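Local coordinates for possible TctC subunit of the Tripartite Tricarboxylate Transport(TTT) Family (Rhodopseudomonas palustris, PDB 6HKE), which binds malate as the periplasmic receptor of a tripartite tricarboxylate transporter and probably delivers it to the membrane components for C4-dicarboxylate uptake, at residues A[61-66]-A[94-99]; A[179-184]-A[203-208]; A[213-218]-A[225-230]; A[236-241]-A[295-300]. The protein carries 2 engineered substitutions. One frame throughout, in Å; residues are numbered along the deposited sequence.

Interaction 1 of 4, residues A[61-66]-A[94-99]; sequences LAATRV and LAYRPD
In the periplasmic binding protein fold, Ala63 and Thr64 of helix 61-67 pack against Ala95 and Tyr96 of the irregular connection between helix 82-90 and strand 102-118. The methyl of Ala63 points at the tyrosine ring, and its CB comes within 3.5 Å of Tyr96 CE2 on an oblique path. A small residue suits this place, since the ring lies close to the helix backbone. Thr64 meets both loop residues. Its OG1 stands at the ring edge, near the ring plane, 3.4 Å from Tyr96 CD2, and also touches Ala95 CB. The methyl CG2 packs on Ala95 as well, with Thr64 CG2 and Ala95 CB 3.7 Å apart. A chi1 of -56° keeps OG1 beside the backbone N, where the hydroxyl can lie at the ring edge and still bond to the carbonyl O of Thr60, one helical turn earlier. Within its own loop the ring is covered on one face by Leu94, whose CG lies 4.2 Å above the plane of Tyr96, over the centre. The phenol oxygen of this buried residue is bonded to the carbonyl O of Thr83, and Phe102 meets the ring edge-to-face. Around the contact, Ala63 also touches His84 of helix 82-90, while Ala62 and Val66 rest on Ile77 of strand 75-80, so the helix is wedged between strand, helix and loop.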
loop_
_atom_site.group_PDB
_atom_site.type_symbol
_atom_site.label_atom_id
_atom_site.label_comp_id
_atom_site.label_asym_id
_atom_site.label_seq_id
_atom_site.Cartn_x
_atom_site.Cartn_y
_atom_site.Cartn_z
ATOM N N LEU A 61 11.666 -7.640 -3.694
ATOM C CA LEU A 61 12.211 -9.019 -3.666
ATOM C C LEU A 61 11.074 -10.041 -3.731
ATOM O O LEU A 61 11.217 -10.989 -4.493
ATOM C CB LEU A 61 13.052 -9.259 -2.410
ATOM C CG LEU A 61 13.524 -10.708 -2.234
ATOM C CD1 LEU A 61 14.546 -11.074 -3.296
ATOM C CD2 LEU A 61 14.107 -10.929 -0.853
ATOM N N ALA A 62 10.006 -9.885 -2.945
ATOM C CA ALA A 62 8.878 -10.840 -2.921
ATOM C C ALA A 62 8.349 -11.019 -4.344
ATOM O O ALA A 62 8.216 -12.176 -4.775
ATOM C CB ALA A 62 7.777 -10.384 -2.013
ATOM N N ALA A 63 8.046 -9.903 -5.015
ATOM C CA ALA A 63 7.452 -9.863 -6.366
ATOM C C ALA A 63 8.446 -10.472 -7.360
ATOM O O ALA A 63 8.011 -11.162 -8.300
ATOM C CB ALA A 63 7.063 -8.451 -6.735
ATOM N N THR A 64 9.739 -10.237 -7.168
ATOM C CA THR A 64 10.792 -10.827 -8.033
ATOM C C THR A 64 10.767 -12.356 -7.885
ATOM O O THR A 64 10.768 -13.040 -8.926
ATOM C CB THR A 64 12.166 -10.225 -7.727
ATOM O OG1 THR A 64 12.022 -8.814 -7.876
ATOM C CG2 THR A 64 13.246 -10.759 -8.638
ATOM N N ARG A 65 10.742 -12.888 -6.661
ATOM C CA ARG A 65 10.726 -14.361 -6.432
ATOM C C ARG A 65 9.419 -14.932 -6.993
ATOM O O ARG A 65 9.475 -15.987 -7.630
ATOM C CB ARG A 65 10.937 -14.734 -4.958
ATOM C CG ARG A 65 12.407 -14.720 -4.546
ATOM C CD ARG A 65 12.726 -15.574 -3.319
ATOM N NE ARG A 65 14.059 -15.270 -2.798
ATOM C CZ ARG A 65 14.408 -15.254 -1.510
ATOM N NH1 ARG A 65 15.651 -14.942 -1.168
ATOM N NH2 ARG A 65 13.523 -15.517 -0.562
ATOM N N VAL A 66 8.287 -14.249 -6.825
ATOM C CA VAL A 66 6.986 -14.802 -7.308
ATOM C C VAL A 66 6.882 -14.657 -8.837
ATOM O O VAL A 66 6.260 -15.512 -9.461
ATOM C CB VAL A 66 5.791 -14.212 -6.543
ATOM C CG1 VAL A 66 4.467 -14.623 -7.173
ATOM C CG2 VAL A 66 5.835 -14.657 -5.090
ATOM N N LEU A 94 14.528 -2.184 -11.784
ATOM C CA LEU A 94 13.438 -3.033 -11.250
ATOM C C LEU A 94 13.481 -4.371 -11.998
ATOM O O LEU A 94 13.583 -4.335 -13.224
ATOM C CB LEU A 94 12.088 -2.328 -11.409
ATOM C CG LEU A 94 10.910 -3.055 -10.753
ATOM C CD1 LEU A 94 11.076 -3.124 -9.241
ATOM C CD2 LEU A 94 9.594 -2.394 -11.122
ATOM N N ALA A 95 13.414 -5.495 -11.272
ATOM C CA ALA A 95 13.713 -6.858 -11.778
ATOM C C ALA A 95 12.526 -7.436 -12.560
ATOM O O ALA A 95 12.711 -8.453 -13.202
ATOM C CB ALA A 95 14.115 -7.768 -10.639
ATOM N N TYR A 96 11.361 -6.796 -12.541
ATOM C CA TYR A 96 10.130 -7.310 -13.188
ATOM C C TYR A 96 9.376 -6.129 -13.782
ATOM O O TYR A 96 9.675 -4.982 -13.430
ATOM C CB TYR A 96 9.258 -8.064 -12.179
ATOM C CG TYR A 96 8.898 -7.255 -10.960
ATOM C CD1 TYR A 96 7.866 -6.333 -10.987
ATOM C CD2 TYR A 96 9.607 -7.392 -9.782
ATOM C CE1 TYR A 96 7.534 -5.575 -9.876
ATOM C CE2 TYR A 96 9.303 -6.629 -8.669
ATOM C CZ TYR A 96 8.254 -5.728 -8.706
ATOM O OH TYR A 96 7.959 -4.981 -7.601
ATOM N N ARG A 97 8.457 -6.435 -14.686
ATOM C CA ARG A 97 7.445 -5.503 -15.231
ATOM C C ARG A 97 6.147 -5.824 -14.487
ATOM O O ARG A 97 5.676 -6.957 -14.507
ATOM C CB ARG A 97 7.378 -5.701 -16.749
ATOM C CG ARG A 97 8.754 -5.749 -17.419
ATOM C CD ARG A 97 8.770 -6.367 -18.804
ATOM N NE ARG A 97 8.408 -7.773 -18.743
ATOM C CZ ARG A 97 8.064 -8.523 -19.788
ATOM N NH1 ARG A 97 8.031 -8.004 -21.009
ATOM N NH2 ARG A 97 7.749 -9.799 -19.609
ATOM N N PRO A 98 5.550 -4.893 -13.723
ATOM C CA PRO A 98 4.342 -5.233 -12.977
ATOM C C PRO A 98 3.152 -5.579 -13.881
ATOM O O PRO A 98 2.305 -6.304 -13.410
ATOM C CB PRO A 98 4.041 -3.986 -12.148
ATOM C CG PRO A 98 5.347 -3.231 -12.121
ATOM C CD PRO A 98 6.033 -3.537 -13.442
ATOM N N ASP A 99 3.116 -5.076 -15.122
ATOM C CA ASP A 99 2.039 -5.406 -16.101
ATOM C C ASP A 99 2.273 -6.794 -16.698
ATOM O O ASP A 99 1.300 -7.534 -16.796
ATOM C CB ASP A 99 1.833 -4.359 -17.206
ATOM C CG ASP A 99 3.076 -3.725 -17.812
ATOM O OD1 ASP A 99 4.182 -3.930 -17.273
ATOM O OD2 ASP A 99 2.907 -2.985 -18.804
#

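Interaction 2 of 4, residues A[179-184]-A[203-208]; sequences QALVEG and GKVKAY
Val205 of strand 205-210 sends its side chain into the last turn of helix 174-182, where Leu181 and Val182 receive it. Its CB is already near the helix, 4.0 Å from Leu181 CD2. From there CG1, set beside the backbone N by a chi1 of -63°, runs on between two side chains. It meets Leu181 CD2 at 3.7 Å, and the same methyl lies 3.8 Å from Val182 CG2. Both helix residues cross the valine at about a right angle, so branched methyls interlock instead of lying alongside one another. Elsewhere, Val205 packs on Ala199 and Leu200 of helix 193-201, and Leu181 on Leu116 of strand 102-118. Lys204 joins through its aliphatic root: its CB lies 3.9 Å from Val182 CG2, after which the extended chain leads away and its amine forms a salt bridge with Glu202. Next to these apolar groups the backbones approach through water. One water lies 2.8 Å from Leu181 O and also near Lys204 O; a second lies 2.6 Å from Val182 O and 2.7 Å from the same Lys204 O. Gly184 and Gly203, each with positive phi, end their helices in Schellman motifs and so turn the chain just beside the contact. Chemically, methyl packing supplies the direct join, whereas the carbonyls of Leu181 and Val182 in the last helical turn and of Lys204 just before Val205 are all acceptors, which water can join by donating to both sides.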
loop_
_atom_site.group_PDB
_atom_site.type_symbol
_atom_site.label_atom_id
_atom_site.label_comp_id
_atom_site.label_asym_id
_atom_site.label_seq_id
_atom_site.Cartn_x
_atom_site.Cartn_y
_atom_site.Cartn_z
ATOM N N GLN A 179 5.764 2.463 14.428
ATOM C CA GLN A 179 6.287 2.339 15.820
ATOM C C GLN A 179 7.441 3.332 16.020
ATOM O O GLN A 179 7.477 3.966 17.075
ATOM C CB GLN A 179 6.678 0.898 16.154
ATOM C CG GLN A 179 5.564 0.128 16.857
ATOM C CD GLN A 179 5.531 -1.335 16.475
ATOM O OE1 GLN A 179 6.562 -2.009 16.419
ATOM N NE2 GLN A 179 4.333 -1.845 16.215
ATOM N N ALA A 180 8.314 3.504 15.024
ATOM C CA ALA A 180 9.423 4.484 15.051
ATOM C C ALA A 180 8.868 5.914 15.148
ATOM O O ALA A 180 9.514 6.758 15.798
ATOM C CB ALA A 180 10.255 4.312 13.808
ATOM N N LEU A 181 7.738 6.190 14.483
ATOM C CA LEU A 181 7.051 7.508 14.517
ATOM C C LEU A 181 6.397 7.705 15.895
ATOM O O LEU A 181 6.461 8.805 16.415
ATOM C CB LEU A 181 6.037 7.597 13.370
ATOM C CG LEU A 181 5.537 9.017 13.091
ATOM C CD1 LEU A 181 6.604 9.842 12.396
ATOM C CD2 LEU A 181 4.259 9.014 12.279
ATOM N N VAL A 182 5.830 6.651 16.475
ATOM C CA VAL A 182 5.202 6.641 17.828
ATOM C C VAL A 182 6.253 6.963 18.893
ATOM O O VAL A 182 5.885 7.610 19.880
ATOM C CB VAL A 182 4.522 5.289 18.122
ATOM C CG1 VAL A 182 4.180 5.108 19.605
ATOM C CG2 VAL A 182 3.286 5.109 17.251
ATOM N N GLU A 183 7.485 6.484 18.727
ATOM C CA GLU A 183 8.593 6.705 19.696
ATOM C C GLU A 183 9.354 7.982 19.318
ATOM O O GLU A 183 10.349 8.275 19.958
ATOM C CB GLU A 183 9.496 5.469 19.719
ATOM C CG GLU A 183 8.838 4.273 20.390
ATOM C CD GLU A 183 9.493 2.918 20.167
ATOM O OE1 GLU A 183 9.433 2.078 21.080
ATOM O OE2 GLU A 183 10.035 2.692 19.079
ATOM N N GLY A 184 8.920 8.694 18.278
ATOM C CA GLY A 184 9.561 9.931 17.794
ATOM C C GLY A 184 10.976 9.714 17.275
ATOM O O GLY A 184 11.719 10.698 17.267
ATOM N N GLY A 203 -4.103 8.281 19.906
ATOM C CA GLY A 203 -3.425 9.589 19.992
ATOM C C GLY A 203 -1.902 9.505 19.907
ATOM O O GLY A 203 -1.250 10.493 20.305
ATOM N N LYS A 204 -1.336 8.424 19.363
ATOM C CA LYS A 204 0.138 8.168 19.398
ATOM C C LYS A 204 0.856 8.898 18.253
ATOM O O LYS A 204 2.073 9.069 18.344
ATOM C CB LYS A 204 0.446 6.673 19.350
ATOM C CG LYS A 204 0.201 5.919 20.643
ATOM C CD LYS A 204 0.062 4.433 20.408
ATOM C CE LYS A 204 0.327 3.609 21.650
ATOM N NZ LYS A 204 -0.144 2.209 21.490
ATOM N N VAL A 205 0.144 9.332 17.219
ATOM C CA VAL A 205 0.752 10.146 16.132
ATOM C C VAL A 205 -0.304 11.141 15.691
ATOM O O VAL A 205 -1.435 11.058 16.208
ATOM C CB VAL A 205 1.240 9.270 14.959
ATOM C CG1 VAL A 205 2.340 8.305 15.381
ATOM C CG2 VAL A 205 0.098 8.524 14.301
ATOM N N LYS A 206 0.040 12.017 14.751
ATOM C CA LYS A 206 -0.920 12.984 14.179
ATOM C C LYS A 206 -0.824 12.950 12.652
ATOM O O LYS A 206 0.247 12.560 12.128
ATOM C CB LYS A 206 -0.693 14.376 14.773
ATOM C CG LYS A 206 0.721 14.914 14.715
ATOM C CD LYS A 206 0.842 16.206 15.472
ATOM C CE LYS A 206 2.096 16.977 15.128
ATOM N NZ LYS A 206 2.070 18.335 15.722
ATOM N N ALA A 207 -1.949 13.256 11.996
ATOM C CA ALA A 207 -2.093 13.426 10.535
ATOM C C ALA A 207 -2.097 14.925 10.246
ATOM O O ALA A 207 -2.698 15.636 11.023
ATOM C CB ALA A 207 -3.378 12.791 10.068
ATOM N N TYR A 208 -1.420 15.385 9.197
ATOM C CA TYR A 208 -1.540 16.772 8.698
ATOM C C TYR A 208 -2.604 16.798 7.604
ATOM O O TYR A 208 -3.557 17.567 7.740
ATOM C CB TYR A 208 -0.178 17.292 8.249
ATOM C CG TYR A 208 0.706 17.684 9.404
ATOM C CD1 TYR A 208 0.659 18.967 9.917
ATOM C CD2 TYR A 208 1.563 16.775 10.005
ATOM C CE1 TYR A 208 1.466 19.348 10.974
ATOM C CE2 TYR A 208 2.369 17.139 11.071
ATOM C CZ TYR A 208 2.317 18.432 11.563
ATOM O OH TYR A 208 3.111 18.819 12.611
HETATM O O HOH W 1 4.728 10.313 17.990
HETATM O O HOH W 2 3.685 8.944 20.476
#

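Interaction 3 of 4, residues A[213-218]-A[225-230]; sequences SERDPV and AREAGL
Arg215 lays the side of its guanidinium against the carboxylate of Glu227, gripping it with two nitrogens, one for each oxygen. NE donates to Glu227 OE2 at 3.0 Å along a nearly straight path of 174°. NH2 donates to Glu227 OE1, also at 3.0 Å and somewhat more bent, 159°. Both acceptors lie at the edge of the guanidinium and near its plane, yet the carboxylate is turned 40° against that plane, so each oxygen is met from above the carboxylate plane. The arginine chain is extended from CG to NE, which lets it cross to the glutamate with its side, and Glu227 is likewise extended beyond CG. The remaining nitrogen, NH1, bonds to the carbonyl O of Pro220, fixing the rotation of the group within this surface loop. Long, charged residues fit here because both are exposed and their length lets the charged groups meet across the loop. Directly after Arg215, Asp216 OD1 accepts from Val218 N with its anti lone pair, an Asx turn. Glu227, whose N is bonded to Thr224 OG1, is the second residue of a type I turn from Arg226 to Gly229. Leu230 N reaches Ala225 O at 2.7 Å and Gly229 N reaches Arg226 O around a glycine of positive phi, the bonding pattern of a Schellman motif, here closing a turn of helical phi/psi that is not a regular helix.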
loop_
_atom_site.group_PDB
_atom_site.type_symbol
_atom_site.label_atom_id
_atom_site.label_comp_id
_atom_site.label_asym_id
_atom_site.label_seq_id
_atom_site.Cartn_x
_atom_site.Cartn_y
_atom_site.Cartn_z
ATOM N N SER A 213 -9.282 13.484 -2.615
ATOM C CA SER A 213 -10.234 14.524 -3.095
ATOM C C SER A 213 -11.184 14.942 -1.975
ATOM O O SER A 213 -11.620 16.096 -1.975
ATOM C CB SER A 213 -11.042 14.006 -4.253
ATOM O OG SER A 213 -10.206 13.813 -5.378
ATOM N N GLU A 214 -11.556 13.985 -1.126
ATOM C CA GLU A 214 -12.633 14.116 -0.116
ATOM C C GLU A 214 -12.086 13.627 1.225
ATOM O O GLU A 214 -11.182 12.771 1.229
ATOM C CB GLU A 214 -13.871 13.333 -0.548
ATOM C CG GLU A 214 -14.708 14.024 -1.610
ATOM C CD GLU A 214 -15.913 13.211 -2.076
ATOM O OE1 GLU A 214 -15.709 12.067 -2.559
ATOM O OE2 GLU A 214 -17.060 13.710 -1.951
ATOM N N ARG A 215 -12.569 14.207 2.318
ATOM C CA ARG A 215 -12.209 13.768 3.688
ATOM C C ARG A 215 -12.704 12.339 3.849
ATOM O O ARG A 215 -13.711 11.992 3.212
ATOM C CB ARG A 215 -12.798 14.707 4.739
ATOM C CG ARG A 215 -12.181 16.097 4.717
ATOM C CD ARG A 215 -12.341 16.750 6.070
ATOM N NE ARG A 215 -11.735 18.058 6.188
ATOM C CZ ARG A 215 -11.601 18.697 7.338
ATOM N NH1 ARG A 215 -12.035 18.136 8.459
ATOM N NH2 ARG A 215 -11.069 19.913 7.364
ATOM N N ASP A 216 -11.992 11.529 4.622
ATOM C CA ASP A 216 -12.425 10.142 4.896
ATOM C C ASP A 216 -13.254 10.148 6.182
ATOM O O ASP A 216 -12.831 10.664 7.201
ATOM C CB ASP A 216 -11.221 9.208 4.921
ATOM C CG ASP A 216 -11.578 7.749 4.719
ATOM O OD1 ASP A 216 -12.352 7.217 5.549
ATOM O OD2 ASP A 216 -11.063 7.147 3.747
ATOM N N PRO A 217 -14.468 9.568 6.186
ATOM C CA PRO A 217 -15.279 9.548 7.399
ATOM C C PRO A 217 -14.679 8.792 8.604
ATOM O O PRO A 217 -15.135 9.064 9.667
ATOM C CB PRO A 217 -16.625 8.947 6.950
ATOM C CG PRO A 217 -16.405 8.360 5.575
ATOM C CD PRO A 217 -15.136 8.971 5.019
ATOM N N VAL A 218 -13.659 7.936 8.461
ATOM C CA VAL A 218 -12.987 7.316 9.646
ATOM C C VAL A 218 -11.960 8.291 10.233
ATOM O O VAL A 218 -11.494 8.025 11.362
ATOM C CB VAL A 218 -12.311 5.959 9.358
ATOM C CG1 VAL A 218 -13.242 4.990 8.649
ATOM C CG2 VAL A 218 -11.016 6.129 8.595
ATOM N N ALA A 225 -5.424 17.307 1.133
ATOM C CA ALA A 225 -4.255 18.072 0.664
ATOM C C ALA A 225 -4.758 19.295 -0.115
ATOM O O ALA A 225 -4.111 20.356 -0.011
ATOM C CB ALA A 225 -3.363 17.182 -0.150
ATOM N N ARG A 226 -5.877 19.149 -0.839
ATOM C CA ARG A 226 -6.490 20.222 -1.659
ATOM C C ARG A 226 -6.825 21.396 -0.740
ATOM O O ARG A 226 -6.326 22.506 -0.996
ATOM C CB ARG A 226 -7.756 19.766 -2.394
ATOM C CG ARG A 226 -8.648 20.932 -2.822
ATOM C CD ARG A 226 -9.628 20.638 -3.939
ATOM N NE ARG A 226 -8.939 20.177 -5.143
ATOM C CZ ARG A 226 -8.440 20.953 -6.113
ATOM N NH1 ARG A 226 -8.535 22.270 -6.052
ATOM N NH2 ARG A 226 -7.830 20.401 -7.148
ATOM N N GLU A 227 -7.626 21.157 0.302
ATOM C CA GLU A 227 -8.173 22.256 1.134
ATOM C C GLU A 227 -7.022 22.902 1.915
ATOM O O GLU A 227 -7.138 24.084 2.181
ATOM C CB GLU A 227 -9.416 21.792 1.914
ATOM C CG GLU A 227 -9.147 20.849 3.054
ATOM C CD GLU A 227 -10.403 20.427 3.808
ATOM O OE1 GLU A 227 -10.878 21.238 4.629
ATOM O OE2 GLU A 227 -10.886 19.278 3.602
ATOM N N ALA A 228 -5.907 22.200 2.147
ATOM C CA ALA A 228 -4.713 22.714 2.862
ATOM C C ALA A 228 -3.668 23.290 1.885
ATOM O O ALA A 228 -2.555 23.620 2.357
ATOM C CB ALA A 228 -4.124 21.623 3.734
ATOM N N GLY A 229 -4.003 23.424 0.591
ATOM C CA GLY A 229 -3.238 24.190 -0.417
ATOM C C GLY A 229 -2.383 23.337 -1.354
ATOM O O GLY A 229 -1.744 23.936 -2.236
ATOM N N LEU A 230 -2.370 21.999 -1.236
ATOM C CA LEU A 230 -1.469 21.129 -2.042
ATOM C C LEU A 230 -2.288 20.098 -2.810
ATOM O O LEU A 230 -2.213 18.902 -2.539
ATOM C CB LEU A 230 -0.434 20.482 -1.111
ATOM C CG LEU A 230 0.908 20.148 -1.763
ATOM C CD1 LEU A 230 1.662 21.418 -2.149
ATOM C CD2 LEU A 230 1.757 19.303 -0.833
#

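Interaction 4 of 4, residues A[236-241]-A[295-300]; sequences GAWTGL and QEEISR
Trp238 and Glu297 are joined first by a hydrogen bond: the indole NE1 donates to Glu297 OE2 at 2.9 Å, with an N-H...O angle of 147°. The oxygen lies at the ring edge, close to the indole plane, and is approached on the anti side of the carboxylate, 24° out of its plane. A water 2.6 Å from Glu297 OE2 is modelled between it and Gly236 O, though so near the carbonyl that its exact place is doubtful. Van der Waals packing comes next. The methylenes of Glu297 lie along the ring edge, with CB 3.7 Å and CG 3.9 Å from Trp238 CZ2, and the bend at chi2 (52°) turns the carboxylate back toward NE1. The two side chains pass each other in opposite directions. Strand 236-244 lies between strands 75-80 and 102-118 of the mixed sheet, antiparallel to both, and helix 287-305 covers it. A tryptophan suits the interface, being wide enough to bridge a 9.5 Å separation between Trp238 CA and Glu297 CA; it also packs on Leu290, Leu293 and Val294 of the same helix. Its side chain lies about 5 Å from that of His80, a malate-binding residue. Charge pairing forms the third kind. Arg300, one turn further along the helix, brings NH2 to 3.6 Å from Glu297 OE1 in a salt bridge, which would favour an ionised carboxylate in this buried setting. The other terminal nitrogen of Arg300, NH1, bonds to the carbonyl O of Gln234, just ahead of the strand.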
loop_
_atom_site.group_PDB
_atom_site.type_symbol
_atom_site.label_atom_id
_atom_site.label_comp_id
_atom_site.label_asym_id
_atom_site.label_seq_id
_atom_site.Cartn_x
_atom_site.Cartn_y
_atom_site.Cartn_z
ATOM N N GLY A 236 -4.139 7.337 -4.162
ATOM C CA GLY A 236 -5.085 6.238 -3.916
ATOM C C GLY A 236 -4.308 4.947 -3.948
ATOM O O GLY A 236 -3.839 4.578 -5.056
ATOM N N ALA A 237 -4.075 4.352 -2.776
ATOM C CA ALA A 237 -3.251 3.141 -2.627
ATOM C C ALA A 237 -4.140 1.924 -2.838
ATOM O O ALA A 237 -4.857 1.535 -1.918
ATOM C CB ALA A 237 -2.588 3.116 -1.272
ATOM N N TRP A 238 -4.080 1.332 -4.017
ATOM C CA TRP A 238 -4.748 0.043 -4.307
ATOM C C TRP A 238 -3.800 -1.066 -3.867
ATOM O O TRP A 238 -2.554 -0.882 -3.921
ATOM C CB TRP A 238 -5.141 -0.071 -5.781
ATOM C CG TRP A 238 -4.049 0.276 -6.742
ATOM C CD1 TRP A 238 -3.811 1.491 -7.316
ATOM C CD2 TRP A 238 -3.059 -0.624 -7.267
ATOM N NE1 TRP A 238 -2.729 1.410 -8.154
ATOM C CE2 TRP A 238 -2.250 0.123 -8.146
ATOM C CE3 TRP A 238 -2.774 -1.978 -7.072
ATOM C CZ2 TRP A 238 -1.156 -0.435 -8.803
ATOM C CZ3 TRP A 238 -1.725 -2.543 -7.757
ATOM C CH2 TRP A 238 -0.922 -1.775 -8.608
ATOM N N THR A 239 -4.377 -2.156 -3.389
ATOM C CA THR A 239 -3.643 -3.401 -3.083
ATOM C C THR A 239 -4.261 -4.501 -3.944
ATOM O O THR A 239 -5.491 -4.529 -4.053
ATOM C CB THR A 239 -3.654 -3.623 -1.570
ATOM O OG1 THR A 239 -2.768 -2.626 -1.050
ATOM C CG2 THR A 239 -3.236 -5.019 -1.157
ATOM N N GLY A 240 -3.424 -5.369 -4.512
ATOM C CA GLY A 240 -3.859 -6.404 -5.456
ATOM C C GLY A 240 -3.259 -7.763 -5.162
ATOM O O GLY A 240 -2.128 -7.836 -4.597
ATOM N N LEU A 241 -3.985 -8.800 -5.589
ATOM C CA LEU A 241 -3.519 -10.209 -5.634
ATOM C C LEU A 241 -3.126 -10.523 -7.080
ATOM O O LEU A 241 -3.958 -10.308 -7.967
ATOM C CB LEU A 241 -4.639 -11.117 -5.119
ATOM C CG LEU A 241 -4.266 -12.583 -4.941
ATOM C CD1 LEU A 241 -3.141 -12.757 -3.921
ATOM C CD2 LEU A 241 -5.494 -13.378 -4.533
ATOM N N GLN A 295 -1.605 -0.424 -15.164
ATOM C CA GLN A 295 -1.228 0.372 -16.367
ATOM C C GLN A 295 -1.260 1.865 -16.009
ATOM O O GLN A 295 -0.253 2.559 -16.262
ATOM C CB GLN A 295 -2.138 0.048 -17.552
ATOM C CG GLN A 295 -1.467 0.262 -18.894
ATOM C CD GLN A 295 -0.384 -0.754 -19.183
ATOM O OE1 GLN A 295 -0.428 -1.914 -18.748
ATOM N NE2 GLN A 295 0.600 -0.322 -19.957
ATOM N N GLU A 296 -2.352 2.323 -15.391
ATOM C CA GLU A 296 -2.564 3.745 -15.002
ATOM C C GLU A 296 -1.537 4.162 -13.946
ATOM O O GLU A 296 -0.980 5.254 -14.079
ATOM C CB GLU A 296 -3.986 3.953 -14.488
ATOM C CG GLU A 296 -5.009 3.973 -15.602
ATOM C CD GLU A 296 -6.452 3.829 -15.148
ATOM O OE1 GLU A 296 -6.673 3.409 -13.989
ATOM O OE2 GLU A 296 -7.359 4.128 -15.962
ATOM N N GLU A 297 -1.286 3.318 -12.941
ATOM C CA GLU A 297 -0.290 3.622 -11.880
ATOM C C GLU A 297 1.099 3.748 -12.511
ATOM O O GLU A 297 1.787 4.718 -12.190
ATOM C CB GLU A 297 -0.281 2.584 -10.754
ATOM C CG GLU A 297 -0.021 3.206 -9.390
ATOM C CD GLU A 297 -0.932 4.378 -9.033
ATOM O OE1 GLU A 297 -0.410 5.501 -8.883
ATOM O OE2 GLU A 297 -2.161 4.179 -8.897
ATOM N N ILE A 298 1.490 2.832 -13.391
ATOM C CA ILE A 298 2.837 2.884 -14.041
ATOM C C ILE A 298 3.005 4.255 -14.713
ATOM O O ILE A 298 4.055 4.880 -14.472
ATOM C CB ILE A 298 3.059 1.710 -15.020
ATOM C CG1 ILE A 298 3.226 0.386 -14.271
ATOM C CG2 ILE A 298 4.240 1.982 -15.948
ATOM C CD1 ILE A 298 3.379 -0.842 -15.155
ATOM N N SER A 299 2.016 4.705 -15.499
ATOM C CA SER A 299 2.065 5.952 -16.316
ATOM C C SER A 299 2.053 7.172 -15.399
ATOM O O SER A 299 2.803 8.138 -15.691
ATOM C CB SER A 299 0.922 6.073 -17.302
ATOM O OG SER A 299 0.495 4.812 -17.768
ATOM N N ARG A 300 1.188 7.139 -14.377
ATOM C CA ARG A 300 1.007 8.235 -13.390
ATOM C C ARG A 300 2.386 8.578 -12.802
ATOM O O ARG A 300 2.764 9.753 -12.849
ATOM C CB ARG A 300 -0.067 7.818 -12.372
ATOM C CG ARG A 300 -0.436 8.879 -11.350
ATOM C CD ARG A 300 0.596 8.956 -10.239
ATOM N NE ARG A 300 0.396 10.044 -9.278
ATOM C CZ ARG A 300 -0.335 9.970 -8.168
ATOM N NH1 ARG A 300 -0.416 11.028 -7.382
ATOM N NH2 ARG A 300 -0.978 8.857 -7.847
HETATM O O HOH W 3 -3.992 5.155 -7.394
#

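Overall arrangement
From the N terminus, interaction 1 comes first, closing the path from helix 61-67 through strand 75-80 and helix 82-90 to the loop before strand 102-118. Interaction 2 follows on the opposite side of the chain's centre, bringing the end of helix 174-182 to the strand that begins after helix 193-201. Interaction 3 closes a short loop between strands 205-210 and 236-244. Interaction 4 makes the longest closure, from strand 236-244 to helix 287-305. All four run in series, none nesting or crossing. Interactions 1 and 4 nevertheless touch, as Pro98 and Asp99 pack on Ile298, and strands 205-210 and 236-244 bring interactions 2 and 4 to one sheet.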